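Long-range contacts in probable 2-dehydropantoate 2-reductase (Bacillus subtilis, PDB 3EGO), which probably catalyses the NADPH-dependent reduction of ketopantoate to pantoate, a step in the biosynthesis of pantothenate: residues P190-L194 with L285-I289; F211-V215 with H281-L285; A219-L223 with G266-K270. All blocks are in the same frame, centred on the assembly; numbering follows the deposited sequence.

Interaction 1 of 3, residues P190-L194 with L285-I289; sequences PLTAL and LYGSI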
ATOM      1  N   PRO A 190       5.688  -8.052  -3.705  1.00 27.40           N
ATOM      2  CA  PRO A 190       4.958  -7.263  -2.732  1.00 26.89           C
ATOM      3  C   PRO A 190       5.328  -5.799  -2.816  1.00 28.16           C
ATOM      4  O   PRO A 190       4.442  -4.956  -2.701  1.00 29.39           O
ATOM      5  CB  PRO A 190       5.438  -7.836  -1.377  1.00 27.73           C
ATOM      6  CG  PRO A 190       5.975  -9.219  -1.679  1.00 26.95           C
ATOM      7  CD  PRO A 190       6.455  -9.169  -3.104  1.00 27.45           C
ATOM      8  N   LEU A 191       6.619  -5.488  -3.014  1.00 27.76           N
ATOM      9  CA  LEU A 191       7.052  -4.101  -3.032  1.00 27.54           C
ATOM     10  C   LEU A 191       6.510  -3.333  -4.201  1.00 28.17           C
ATOM     11  O   LEU A 191       6.078  -2.185  -4.043  1.00 30.94           O
ATOM     12  CB  LEU A 191       8.581  -3.963  -3.054  1.00 28.60           C
ATOM     13  CG  LEU A 191       9.277  -3.768  -1.719  1.00 35.23           C
ATOM     14  CD1 LEU A 191       9.166  -5.018  -0.887  1.00 42.23           C
ATOM     15  CD2 LEU A 191      10.745  -3.428  -1.937  1.00 27.18           C
ATOM     16  N   THR A 192       6.568  -3.942  -5.388  1.00 26.77           N
ATOM     17  CA  THR A 192       6.021  -3.320  -6.588  1.00 25.99           C
ATOM     18  C   THR A 192       4.506  -3.154  -6.511  1.00 27.94           C
ATOM     19  O   THR A 192       3.946  -2.166  -6.996  1.00 31.01           O
ATOM     20  CB  THR A 192       6.385  -4.082  -7.892  1.00 25.38           C
ATOM     21  OG1 THR A 192       5.951  -5.425  -7.806  1.00 31.72           O
ATOM     22  CG2 THR A 192       7.885  -4.045  -8.164  1.00 31.17           C
ATOM     23  N   ALA A 193       3.844  -4.121  -5.900  1.00 26.48           N
ATOM     24  CA  ALA A 193       2.418  -4.061  -5.737  1.00 27.58           C
ATOM     25  C   ALA A 193       2.054  -2.869  -4.878  1.00 30.70           C
ATOM     26  O   ALA A 193       1.067  -2.213  -5.149  1.00 33.01           O
ATOM     27  CB  ALA A 193       1.894  -5.307  -5.105  1.00 27.73           C
ATOM     28  N   LEU A 194       2.824  -2.580  -3.832  1.00 29.59           N
ATOM     29  CA  LEU A 194       2.430  -1.427  -2.999  1.00 30.31           C
ATOM     30  C   LEU A 194       2.780  -0.068  -3.628  1.00 31.65           C
ATOM     31  O   LEU A 194       1.988   0.905  -3.557  1.00 29.14           O
ATOM     32  CB  LEU A 194       2.991  -1.561  -1.570  1.00 31.27           C
ATOM     33  CG  LEU A 194       2.100  -2.321  -0.588  1.00 38.55           C
ATOM     34  CD1 LEU A 194       2.643  -3.666  -0.202  1.00 41.20           C
ATOM     35  CD2 LEU A 194       1.935  -1.477   0.678  1.00 45.67           C
ATOM     36  N   LEU A 285       3.853  -5.816   4.646  1.00 25.66           N
ATOM     37  CA  LEU A 285       3.538  -6.023   3.241  1.00 26.97           C
ATOM     38  C   LEU A 285       2.349  -6.956   3.060  1.00 27.83           C
ATOM     39  O   LEU A 285       1.446  -6.672   2.285  1.00 27.53           O
ATOM     40  CB  LEU A 285       4.777  -6.592   2.543  1.00 29.96           C
ATOM     41  CG  LEU A 285       5.963  -5.634   2.408  1.00 28.79           C
ATOM     42  CD1 LEU A 285       7.253  -6.364   1.884  1.00 31.02           C
ATOM     43  CD2 LEU A 285       5.610  -4.493   1.467  1.00 29.24           C
ATOM     44  N   TYR A 286       2.379  -8.083   3.763  1.00 26.22           N
ATOM     45  CA  TYR A 286       1.312  -9.060   3.750  1.00 27.91           C
ATOM     46  C   TYR A 286       0.005  -8.416   4.197  1.00 28.24           C
ATOM     47  O   TYR A 286      -1.012  -8.535   3.520  1.00 27.40           O
ATOM     48  CB  TYR A 286       1.676 -10.242   4.661  1.00 30.05           C
ATOM     49  CG  TYR A 286       0.662 -11.370   4.666  1.00 31.65           C
ATOM     50  CD1 TYR A 286       0.542 -12.235   3.586  1.00 35.45           C
ATOM     51  CD2 TYR A 286      -0.195 -11.549   5.742  1.00 34.39           C
ATOM     52  CE1 TYR A 286      -0.413 -13.267   3.589  1.00 32.01           C
ATOM     53  CE2 TYR A 286      -1.149 -12.562   5.756  1.00 35.02           C
ATOM     54  CZ  TYR A 286      -1.247 -13.419   4.671  1.00 36.77           C
ATOM     55  OH  TYR A 286      -2.188 -14.431   4.684  1.00 37.24           O
ATOM     56  N   GLY A 287       0.013  -7.745   5.341  1.00 27.06           N
ATOM     57  CA  GLY A 287      -1.228  -7.122   5.816  1.00 27.25           C
ATOM     58  C   GLY A 287      -1.777  -6.117   4.794  1.00 26.44           C
ATOM     59  O   GLY A 287      -2.966  -6.064   4.560  1.00 26.57           O
ATOM     60  N   SER A 288      -0.906  -5.340   4.160  1.00 24.88           N
ATOM     61  CA  SER A 288      -1.349  -4.306   3.225  1.00 28.45           C
ATOM     62  C   SER A 288      -1.875  -4.888   1.934  1.00 27.63           C
ATOM     63  O   SER A 288      -2.813  -4.367   1.350  1.00 29.06           O
ATOM     64  CB  SER A 288      -0.204  -3.352   2.852  1.00 27.19           C
ATOM     65  OG  SER A 288       0.356  -2.739   3.995  1.00 30.16           O
ATOM     66  N   ILE A 289      -1.218  -5.923   1.430  1.00 28.15           N
ATOM     67  CA  ILE A 289      -1.739  -6.578   0.209  1.00 28.70           C
ATOM     68  C   ILE A 289      -3.061  -7.300   0.503  1.00 26.67           C
ATOM     69  O   ILE A 289      -4.034  -7.222  -0.272  1.00 27.54           O
ATOM     70  CB  ILE A 289      -0.745  -7.615  -0.370  1.00 27.05           C
ATOM     71  CG1 ILE A 289       0.603  -6.992  -0.697  1.00 28.95           C
ATOM     72  CG2 ILE A 289      -1.376  -8.291  -1.584  1.00 31.07           C
ATOM     73  CD1 ILE A 289       0.512  -5.822  -1.581  1.00 43.49           C
TER
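The puckered pyrrolidine ring of Pro190 turns its CB toward Leu285, whose CD1 lies 4.0 Å away; the CB bond of Tyr286 leads away from helix 174-195, and its phenol ring packs on Ile265 and Leu269 of helix 261-274. The contact joins helices 174-195 and 280-291 of the all-helical C-terminal domain of the ketopantoate reductase family; the axes of the two five-residue segments approach to 10.2 Å and cross at 45°. Its interior is aliphatic and buried. Leu285 forks over the 190-194 turn: CD1 also reaches Leu191 CD1 at 3.6 Å, while CD2 takes Leu194 CD1 at 3.5 Å. Leu194 splits its methyls in the same way, CD2 lying 3.6 Å from Ser288 CB. The hydroxyl of Ser288 is satisfied within its own helix by the carbonyl of Phe284. Leu194 and Ser288 also pack on Ser288 and Leu195 of the second subunit, which places this side of the contact at the dimer interface. Ile289 holds CG1 anti to its carbonyl carbon (chi1 -58°), aimed at the other helix. Ile289 CD1 ends 3.8 Å from Ala193 CB and 3.3 Å from Leu194 CD1, the latter tighter than ordinary methyl contact.

Interaction 2 of 3, residues F211-V215 with H281-L285; sequences FMKLV and HLEFL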
ATOM      1  N   PHE A 211      14.752  -0.410   1.144  1.00 30.56           N
ATOM      2  CA  PHE A 211      13.626  -1.169   1.684  1.00 27.60           C
ATOM      3  C   PHE A 211      13.609  -2.617   1.180  1.00 26.94           C
ATOM      4  O   PHE A 211      13.423  -3.551   1.956  1.00 26.20           O
ATOM      5  CB  PHE A 211      12.309  -0.452   1.356  1.00 28.26           C
ATOM      6  CG  PHE A 211      11.142  -0.933   2.166  1.00 30.54           C
ATOM      7  CD1 PHE A 211      10.679  -0.187   3.261  1.00 25.85           C
ATOM      8  CD2 PHE A 211      10.499  -2.109   1.834  1.00 26.71           C
ATOM      9  CE1 PHE A 211       9.590  -0.647   4.020  1.00 27.86           C
ATOM     10  CE2 PHE A 211       9.381  -2.568   2.570  1.00 33.16           C
ATOM     11  CZ  PHE A 211       8.935  -1.837   3.680  1.00 28.37           C
ATOM     12  N   MET A 212      13.825  -2.818  -0.123  1.00 27.95           N
ATOM     13  CA  MET A 212      14.001  -4.197  -0.636  1.00 28.09           C
ATOM     14  C   MET A 212      15.069  -5.002   0.126  1.00 27.68           C
ATOM     15  O   MET A 212      14.871  -6.171   0.443  1.00 31.75           O
ATOM     16  CB  MET A 212      14.318  -4.205  -2.151  1.00 27.69           C
ATOM     17  CG  MET A 212      13.938  -5.555  -2.839  1.00 31.34           C
ATOM     18  SD  MET A 212      14.043  -5.638  -4.658  1.00 23.47           S
ATOM     19  CE  MET A 212      15.674  -5.010  -4.945  1.00 31.69           C
ATOM     20  N   LYS A 213      16.204  -4.371   0.407  1.00 31.59           N
ATOM     21  CA  LYS A 213      17.289  -5.055   1.134  1.00 31.20           C
ATOM     22  C   LYS A 213      16.828  -5.519   2.503  1.00 29.42           C
ATOM     23  O   LYS A 213      17.148  -6.634   2.947  1.00 31.40           O
ATOM     24  CB  LYS A 213      18.492  -4.137   1.266  1.00 31.80           C
ATOM     25  CG  LYS A 213      19.822  -4.874   1.388  1.00 35.90           C
ATOM     26  CD  LYS A 213      20.932  -3.899   1.684  1.00 38.80           C
ATOM     27  CE  LYS A 213      22.228  -4.643   1.990  1.00 48.49           C
ATOM     28  NZ  LYS A 213      23.381  -3.701   1.822  1.00 44.76           N
ATOM     29  N   LEU A 214      16.058  -4.661   3.185  1.00 29.44           N
ATOM     30  CA  LEU A 214      15.497  -5.009   4.489  1.00 30.28           C
ATOM     31  C   LEU A 214      14.566  -6.207   4.388  1.00 30.14           C
ATOM     32  O   LEU A 214      14.551  -7.087   5.257  1.00 30.28           O
ATOM     33  CB  LEU A 214      14.748  -3.803   5.090  1.00 29.70           C
ATOM     34  CG  LEU A 214      15.581  -2.621   5.590  1.00 34.43           C
ATOM     35  CD1 LEU A 214      14.663  -1.508   6.073  1.00 32.45           C
ATOM     36  CD2 LEU A 214      16.528  -3.099   6.700  1.00 34.72           C
ATOM     37  N   VAL A 215      13.747  -6.225   3.332  1.00 29.62           N
ATOM     38  CA  VAL A 215      12.910  -7.392   3.073  1.00 27.93           C
ATOM     39  C   VAL A 215      13.802  -8.617   2.755  1.00 29.13           C
ATOM     40  O   VAL A 215      13.600  -9.696   3.286  1.00 27.18           O
ATOM     41  CB  VAL A 215      11.925  -7.132   1.910  1.00 27.83           C
ATOM     42  CG1 VAL A 215      11.180  -8.393   1.542  1.00 26.72           C
ATOM     43  CG2 VAL A 215      10.905  -6.040   2.343  1.00 26.61           C
ATOM     44  N   HIS A 281       8.839  -6.403   8.265  1.00 28.16           N
ATOM     45  CA  HIS A 281       8.579  -5.829   6.944  1.00 29.03           C
ATOM     46  C   HIS A 281       7.699  -6.752   6.132  1.00 29.65           C
ATOM     47  O   HIS A 281       6.727  -6.312   5.534  1.00 28.00           O
ATOM     48  CB  HIS A 281       9.874  -5.548   6.215  1.00 29.98           C
ATOM     49  CG  HIS A 281      10.744  -4.572   6.929  1.00 29.26           C
ATOM     50  ND1 HIS A 281      11.613  -4.943   7.929  1.00 32.79           N
ATOM     51  CD2 HIS A 281      10.839  -3.229   6.819  1.00 31.27           C
ATOM     52  CE1 HIS A 281      12.234  -3.866   8.384  1.00 29.21           C
ATOM     53  NE2 HIS A 281      11.772  -2.812   7.735  1.00 32.80           N
ATOM     54  N   LEU A 282       8.041  -8.034   6.088  1.00 27.41           N
ATOM     55  CA  LEU A 282       7.143  -9.008   5.456  1.00 26.29           C
ATOM     56  C   LEU A 282       5.716  -8.968   6.022  1.00 28.25           C
ATOM     57  O   LEU A 282       4.737  -9.148   5.303  1.00 26.12           O
ATOM     58  CB  LEU A 282       7.738 -10.425   5.587  1.00 27.64           C
ATOM     59  CG  LEU A 282       8.970 -10.702   4.715  1.00 28.43           C
ATOM     60  CD1 LEU A 282       9.683 -11.936   5.240  1.00 26.91           C
ATOM     61  CD2 LEU A 282       8.554 -10.930   3.280  1.00 29.44           C
ATOM     62  N   GLU A 283       5.577  -8.763   7.328  1.00 25.70           N
ATOM     63  CA  GLU A 283       4.249  -8.798   7.909  1.00 24.57           C
ATOM     64  C   GLU A 283       3.461  -7.561   7.446  1.00 22.07           C
ATOM     65  O   GLU A 283       2.247  -7.623   7.193  1.00 25.61           O
ATOM     66  CB  GLU A 283       4.380  -8.752   9.430  1.00 30.11           C
ATOM     67  CG  GLU A 283       3.160  -9.158  10.158  1.00 39.94           C
ATOM     68  CD  GLU A 283       3.236 -10.603  10.528  1.00 50.55           C
ATOM     69  OE1 GLU A 283       2.573 -11.395   9.844  1.00 53.69           O
ATOM     70  OE2 GLU A 283       3.972 -10.942  11.488  1.00 55.63           O
ATOM     71  N   PHE A 284       4.129  -6.429   7.359  1.00 23.78           N
ATOM     72  CA  PHE A 284       3.434  -5.192   6.967  1.00 22.40           C
ATOM     73  C   PHE A 284       2.971  -5.286   5.481  1.00 24.97           C
ATOM     74  O   PHE A 284       1.865  -4.876   5.100  1.00 25.07           O
ATOM     75  CB  PHE A 284       4.349  -3.965   7.132  1.00 24.88           C
ATOM     76  CG  PHE A 284       3.630  -2.656   6.821  1.00 25.84           C
ATOM     77  CD1 PHE A 284       2.846  -2.048   7.797  1.00 29.97           C
ATOM     78  CD2 PHE A 284       3.659  -2.115   5.547  1.00 34.27           C
ATOM     79  CE1 PHE A 284       2.146  -0.868   7.514  1.00 28.52           C
ATOM     80  CE2 PHE A 284       2.965  -0.954   5.242  1.00 30.19           C
ATOM     81  CZ  PHE A 284       2.184  -0.343   6.211  1.00 29.40           C
ATOM     82  N   LEU A 285       3.853  -5.816   4.646  1.00 25.66           N
ATOM     83  CA  LEU A 285       3.538  -6.023   3.241  1.00 26.97           C
ATOM     84  C   LEU A 285       2.349  -6.956   3.060  1.00 27.83           C
ATOM     85  O   LEU A 285       1.446  -6.672   2.285  1.00 27.53           O
ATOM     86  CB  LEU A 285       4.777  -6.592   2.543  1.00 29.96           C
ATOM     87  CG  LEU A 285       5.963  -5.634   2.408  1.00 28.79           C
ATOM     88  CD1 LEU A 285       7.253  -6.364   1.884  1.00 31.02           C
ATOM     89  CD2 LEU A 285       5.610  -4.493   1.467  1.00 29.24           C
TER
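His281 is clasped by Phe211, Leu214 and Val215 where helix 280-291 crosses helix 206-223 steeply in the helical C-terminal domain of the ketopantoate reductase fold. Its side chain leaves the backbone toward the other helix, and His281 CB lies 4.0 Å from Val215 CG2. With CG beside the backbone N (chi1 -61°), the imidazole enters the space between Phe211 and Leu214. His281 CD2 is the corner that meets the phenyl, 3.9 Å from Phe211 CZ, in a T-shaped pair: the imidazole edge is directed at the phenyl face, with ring centroids 5.5 Å apart and planes at 85°. One imidazole face receives Leu214, whose CB stands 4.1 Å from the centroid of the His281 ring and only 10° off the normal, a CH-pi contact. Leu214 CD1 comes within 3.6 Å of NE2 of His281.

The two ring nitrogens are both engaged beyond these neighbours. ND1 is hydrogen-bonded to Glu218, and the other carboxylate oxygen of Glu218 accepts the backbone N-H of Leu282, tying the first turn of helix 280-291 to helix 206-223. NE2 is hydrogen-bonded to NE2 of His281 in the second subunit, so the tip of this side chain lies at the dimer interface, where Phe211 also stacks on Phe284 of that subunit.

Further along helix 280-291 the contact is purely apolar. Phe211 CE2 approaches Leu285 CD2 more loosely, at 4.4 Å. Val215 divides its methyls between two leucines: Val215 CG1 touches Leu282 CD2 at 4.0 Å, and Val215 CG2 meets Leu285 CD1 tip to tip at 3.7 Å.

Interaction 3 of 3, residues A219-L223 with G266-K270; sequences ACRIL and GYLLK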
ATOM      1  N   ALA A 219      13.789 -12.388   4.711  1.00 30.43           N
ATOM      2  CA  ALA A 219      13.442 -13.590   3.961  1.00 31.66           C
ATOM      3  C   ALA A 219      14.624 -14.524   3.908  1.00 30.73           C
ATOM      4  O   ALA A 219      14.480 -15.723   4.113  1.00 29.88           O
ATOM      5  CB  ALA A 219      13.020 -13.213   2.526  1.00 29.10           C
ATOM      6  N   CYS A 220      15.790 -13.950   3.629  1.00 31.51           N
ATOM      7  CA  CYS A 220      17.034 -14.720   3.541  1.00 34.58           C
ATOM      8  C   CYS A 220      17.291 -15.536   4.814  1.00 34.48           C
ATOM      9  O   CYS A 220      17.543 -16.742   4.746  1.00 35.72           O
ATOM     10  CB  CYS A 220      18.192 -13.787   3.187  1.00 34.47           C
ATOM     11  SG  CYS A 220      19.839 -14.574   3.015  1.00 41.10           S
ATOM     12  N   ARG A 221      17.179 -14.896   5.980  1.00 36.64           N
ATOM     13  CA  ARG A 221      17.307 -15.616   7.251  1.00 34.84           C
ATOM     14  C   ARG A 221      16.235 -16.678   7.498  1.00 35.79           C
ATOM     15  O   ARG A 221      16.548 -17.788   7.964  1.00 36.83           O
ATOM     16  CB  ARG A 221      17.374 -14.653   8.435  1.00 38.13           C
ATOM     17  CG  ARG A 221      17.480 -15.350   9.791  1.00 38.56           C
ATOM     18  CD  ARG A 221      18.714 -16.314   9.873  1.00 44.84           C
ATOM     19  NE  ARG A 221      18.709 -17.079  11.125  1.00 39.53           N
ATOM     20  CZ  ARG A 221      18.024 -18.205  11.304  1.00 45.36           C
ATOM     21  NH1 ARG A 221      17.317 -18.724  10.300  1.00 37.07           N
ATOM     22  NH2 ARG A 221      18.046 -18.823  12.481  1.00 42.66           N
ATOM     23  N   ILE A 222      14.970 -16.368   7.208  1.00 30.66           N
ATOM     24  CA  ILE A 222      13.886 -17.318   7.423  1.00 30.31           C
ATOM     25  C   ILE A 222      14.120 -18.593   6.590  1.00 30.38           C
ATOM     26  O   ILE A 222      13.881 -19.726   7.051  1.00 28.48           O
ATOM     27  CB  ILE A 222      12.503 -16.691   7.009  1.00 30.04           C
ATOM     28  CG1 ILE A 222      12.073 -15.599   8.005  1.00 31.98           C
ATOM     29  CG2 ILE A 222      11.438 -17.731   6.917  1.00 29.71           C
ATOM     30  CD1 ILE A 222      11.103 -14.538   7.384  1.00 31.19           C
ATOM     31  N   LEU A 223      14.597 -18.404   5.364  1.00 31.35           N
ATOM     32  CA  LEU A 223      14.823 -19.540   4.451  1.00 32.31           C
ATOM     33  C   LEU A 223      16.164 -20.242   4.692  1.00 34.94           C
ATOM     34  O   LEU A 223      16.410 -21.343   4.131  1.00 33.68           O
ATOM     35  CB  LEU A 223      14.776 -19.068   2.989  1.00 31.07           C
ATOM     36  CG  LEU A 223      13.432 -18.520   2.522  1.00 27.78           C
ATOM     37  CD1 LEU A 223      13.614 -17.762   1.215  1.00 29.29           C
ATOM     38  CD2 LEU A 223      12.331 -19.604   2.409  1.00 29.24           C
ATOM     39  N   GLY A 266       2.950 -15.475   2.896  1.00 28.31           N
ATOM     40  CA  GLY A 266       2.308 -16.205   3.995  1.00 32.53           C
ATOM     41  C   GLY A 266       3.130 -17.412   4.415  1.00 36.21           C
ATOM     42  O   GLY A 266       3.127 -17.840   5.594  1.00 35.43           O
ATOM     43  N   TYR A 267       3.853 -17.966   3.457  1.00 32.69           N
ATOM     44  CA  TYR A 267       4.752 -19.083   3.786  1.00 34.61           C
ATOM     45  C   TYR A 267       5.981 -18.650   4.609  1.00 33.90           C
ATOM     46  O   TYR A 267       6.365 -19.321   5.583  1.00 34.59           O
ATOM     47  CB  TYR A 267       5.162 -19.813   2.511  1.00 34.31           C
ATOM     48  CG  TYR A 267       6.367 -20.686   2.689  1.00 33.01           C
ATOM     49  CD1 TYR A 267       6.233 -22.020   3.034  1.00 42.60           C
ATOM     50  CD2 TYR A 267       7.628 -20.187   2.474  1.00 26.82           C
ATOM     51  CE1 TYR A 267       7.341 -22.838   3.187  1.00 36.74           C
ATOM     52  CE2 TYR A 267       8.745 -20.992   2.618  1.00 37.18           C
ATOM     53  CZ  TYR A 267       8.591 -22.313   2.988  1.00 35.28           C
ATOM     54  OH  TYR A 267       9.697 -23.140   3.149  1.00 38.83           O
ATOM     55  N   LEU A 268       6.615 -17.552   4.203  1.00 33.12           N
ATOM     56  CA  LEU A 268       7.684 -16.946   4.963  1.00 30.22           C
ATOM     57  C   LEU A 268       7.199 -16.581   6.384  1.00 33.26           C
ATOM     58  O   LEU A 268       7.917 -16.797   7.367  1.00 30.39           O
ATOM     59  CB  LEU A 268       8.199 -15.707   4.247  1.00 29.36           C
ATOM     60  CG  LEU A 268       9.017 -16.038   2.985  1.00 31.68           C
ATOM     61  CD1 LEU A 268       9.213 -14.825   2.116  1.00 24.00           C
ATOM     62  CD2 LEU A 268      10.392 -16.601   3.357  1.00 27.58           C
ATOM     63  N   LEU A 269       5.982 -16.059   6.491  1.00 29.98           N
ATOM     64  CA  LEU A 269       5.466 -15.673   7.823  1.00 30.78           C
ATOM     65  C   LEU A 269       5.341 -16.897   8.734  1.00 32.28           C
ATOM     66  O   LEU A 269       5.760 -16.843   9.892  1.00 33.37           O
ATOM     67  CB  LEU A 269       4.148 -14.919   7.718  1.00 28.56           C
ATOM     68  CG  LEU A 269       4.280 -13.583   6.940  1.00 30.04           C
ATOM     69  CD1 LEU A 269       2.929 -12.867   6.915  1.00 32.31           C
ATOM     70  CD2 LEU A 269       5.337 -12.664   7.513  1.00 34.90           C
ATOM     71  N   LYS A 270       4.787 -17.984   8.206  1.00 30.23           N
ATOM     72  CA  LYS A 270       4.641 -19.226   8.968  1.00 35.35           C
ATOM     73  C   LYS A 270       5.987 -19.747   9.392  1.00 35.95           C
ATOM     74  O   LYS A 270       6.157 -20.208  10.520  1.00 34.76           O
ATOM     75  CB  LYS A 270       3.901 -20.283   8.161  1.00 38.41           C
ATOM     76  CG  LYS A 270       2.416 -19.977   8.054  1.00 46.36           C
ATOM     77  CD  LYS A 270       1.765 -20.750   6.939  1.00 48.64           C
ATOM     78  CE  LYS A 270       0.284 -20.887   7.212  1.00 54.92           C
ATOM     79  NZ  LYS A 270      -0.335 -21.888   6.299  1.00 59.10           N
TER
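Leu268 is the wedge of this contact, driving its CD2 methyl into the notch between Ile222 and Leu223. Leu223 crosses it at about a right angle, and CG and CD2 of Leu223 both lie 3.7 Å from Leu268 CD2. Its neighbour Ile222 places CG2, anti to the backbone N, 3.9 Å from Leu268 CD2 and 3.7 Å from the Leu268 carbonyl oxygen, so it packs against backbone as well as side chain. The fit is looser at Ala219, whose CB is 4.2 Å from Leu268 CD1. Tyr267 makes an edge contact: Leu223 CD2 lies in the plane of its ring, 3.9 Å from Tyr267 CE2, while the ring itself stacks on His106. Arg221 and Lys270 mark the solvent side and leave the junction to apolar groups; Arg221 is instead hydrogen-bonded through NH1 to Gln275. Leu182 and Ala186 of helix 174-195 pack on Leu268 as well, making it a shared core residue. With the axes of the two five-residue segments 10.0 Å apart and crossing at 60°, helices 206-223 and 261-274 show the oblique packing of apolar side chains that builds the all-helical C-terminal domain of the ketopantoate reductases.

The three contacts tie four helices of the C-terminal domain together. Interactions 1 and 2 have centres about 9 Å apart and share Leu285; Leu191 CD1 of interaction 1 also lies 3.8 Å from Val215 CG2 of interaction 2. Both reach the second subunit, whereas interaction 3 touches no other chain of the assembly. Its centre is about 11 Å from that of interaction 2, and the two join through Leu282, whose CD1 lies 3.7 Å from Ile222 CD1. Helix 174-195 carries the probable proton donor Lys181 and the likely substrate ligands Asn185 and Asn189. Pro190 directly follows Asn189, and the side chains of Pro190 and Leu268 approach that of Asn185 to about 6 and 8 Å.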